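Local coordinates for transcriptional regulatory protein RcsB (Salmonella typhimurium, PDB 5O8Z) that acts as a DNA-binding response regulator, probably controlling the transcription of numerous genes in the Rcs signalling system, at residues N3-I8 / N30-F35. Sequence-based numbering, arbitrary orientation.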
# COMPACT_ATOMS: atom_id res chain seq x y z
N ASN B 3 11.72 -16.43 24.90
CA ASN B 3 11.40 -15.08 24.44
C ASN B 3 11.95 -14.86 23.04
O ASN B 3 12.98 -15.42 22.66
CB ASN B 3 11.91 -13.97 25.38
CG ASN B 3 10.83 -13.45 26.32
OD1 ASN B 3 10.59 -12.24 26.41
ND2 ASN B 3 10.16 -14.37 27.01
N MET B 4 11.23 -14.05 22.27
CA MET B 4 11.62 -13.69 20.93
C MET B 4 11.72 -12.18 20.89
O MET B 4 10.72 -11.49 21.14
CB MET B 4 10.57 -14.17 19.91
CG MET B 4 11.02 -15.34 19.04
SD MET B 4 9.71 -15.93 17.92
CE MET B 4 8.98 -14.41 17.32
N ASN B 5 12.92 -11.67 20.60
CA ASN B 5 13.15 -10.25 20.38
C ASN B 5 12.85 -9.89 18.94
O ASN B 5 13.39 -10.50 18.02
CB ASN B 5 14.58 -9.88 20.74
CG ASN B 5 14.83 -9.97 22.24
OD1 ASN B 5 13.96 -9.65 23.04
ND2 ASN B 5 16.02 -10.43 22.61
N VAL B 6 12.02 -8.87 18.76
CA VAL B 6 11.43 -8.55 17.47
C VAL B 6 11.79 -7.14 17.04
O VAL B 6 11.66 -6.18 17.81
CB VAL B 6 9.89 -8.72 17.51
CG1 VAL B 6 9.27 -8.36 16.16
CG2 VAL B 6 9.54 -10.16 17.85
N ILE B 7 12.26 -7.04 15.80
CA ILE B 7 12.43 -5.75 15.13
C ILE B 7 11.30 -5.61 14.13
O ILE B 7 11.00 -6.54 13.39
CB ILE B 7 13.80 -5.66 14.43
CG1 ILE B 7 14.88 -5.50 15.50
CG2 ILE B 7 13.85 -4.48 13.46
CD1 ILE B 7 16.29 -5.33 14.98
N ILE B 8 10.70 -4.44 14.10
CA ILE B 8 9.64 -4.11 13.15
C ILE B 8 10.10 -3.00 12.25
O ILE B 8 10.69 -2.02 12.71
CB ILE B 8 8.39 -3.65 13.88
CG1 ILE B 8 7.91 -4.69 14.88
CG2 ILE B 8 7.28 -3.41 12.87
CD1 ILE B 8 6.91 -4.14 15.90
N ASN B 30 9.03 -9.64 22.52
CA ASN B 30 9.61 -8.39 22.98
C ASN B 30 10.08 -7.56 21.77
O ASN B 30 10.90 -8.01 20.98
CB ASN B 30 10.78 -8.68 23.90
CG ASN B 30 11.37 -7.44 24.51
OD1 ASN B 30 10.67 -6.63 25.13
ND2 ASN B 30 12.68 -7.29 24.37
N VAL B 31 9.56 -6.34 21.65
CA VAL B 31 9.94 -5.43 20.57
C VAL B 31 11.14 -4.57 21.01
O VAL B 31 11.01 -3.65 21.80
CB VAL B 31 8.76 -4.54 20.13
CG1 VAL B 31 9.21 -3.60 19.01
CG2 VAL B 31 7.60 -5.41 19.67
N VAL B 32 12.30 -4.88 20.43
CA VAL B 32 13.56 -4.19 20.73
C VAL B 32 13.90 -3.05 19.74
O VAL B 32 14.94 -2.41 19.91
CB VAL B 32 14.73 -5.20 20.77
CG1 VAL B 32 14.44 -6.29 21.79
CG2 VAL B 32 15.04 -5.81 19.40
N GLY B 33 13.07 -2.82 18.71
CA GLY B 33 13.33 -1.74 17.76
C GLY B 33 12.26 -1.56 16.68
O GLY B 33 11.67 -2.54 16.24
N GLU B 34 12.00 -0.30 16.32
CA GLU B 34 11.07 0.08 15.27
C GLU B 34 11.78 1.01 14.29
O GLU B 34 12.38 1.98 14.73
CB GLU B 34 9.91 0.90 15.85
CG GLU B 34 8.83 0.12 16.54
CD GLU B 34 7.98 1.04 17.40
OE1 GLU B 34 8.11 0.92 18.65
OE2 GLU B 34 7.22 1.88 16.83
N PHE B 35 11.70 0.73 13.00
CA PHE B 35 12.37 1.57 12.00
C PHE B 35 11.48 1.83 10.79
O PHE B 35 10.63 1.00 10.45
CB PHE B 35 13.71 0.92 11.62
CG PHE B 35 14.59 0.66 12.82
CD1 PHE B 35 15.07 1.73 13.57
CD2 PHE B 35 14.87 -0.64 13.25
CE1 PHE B 35 15.84 1.51 14.71
CE2 PHE B 35 15.64 -0.86 14.38
CZ PHE B 35 16.11 0.22 15.13
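Met4 to Ile8 pair in parallel with Asn30 to Phe35, joining strand 4-9 of the receiver domain's sheet to strand 29-35, which is the outermost on this side within the chain. The bonds start regularly: Met4 O takes Asn30 N, Asn30 O takes Val6 N, and Val6 O takes Val32 N at 3.0 Å. The next link slips by one residue. Ile8 N reaches past Val32 to Gly33 O (3.0 Å), and Ile8 O in turn receives Phe35 N at 2.9 Å. With Val32 and Gly33 set against Ile7 alone, strand 29-35 carries a beta bulge, where the Val32 backbone leaves the extended conformation (psi -2°).

This is the beta-alpha-beta unit that opens the CheY-like fold, and its connecting helix 13-23 packs over the face bearing Ile8 and Glu34. There the Ile8 side chain crosses that of Val31 at about a right angle, bringing Ile8 CD1 to 3.9 Å from Val31 CG1, while Glu34 forms a salt bridge with Arg20 of that helix. On the face with Asn5 and Ile7, helix 38-44 supplies Leu41, which touches both Ile7 and Phe35. Ile7 CG2 meets the edge of the Phe35 ring, 4.0 Å from Phe35 CD2, and Ile7 CG1 lies 3.9 Å from Val32 CG2. Nearer the strand starts Asn5 and Asn30 run side by side, their amides turned 66° apart. A chi1 of -175° swings Asn30 CG opposite its own N, laying the amide alongside Asn5 with Asn30 ND2 donating to Asn5 OD1 at 3.0 Å; OD1 lies in the Asn30 amide plane, yet the donor sits above the Asn5 carbonyl plane.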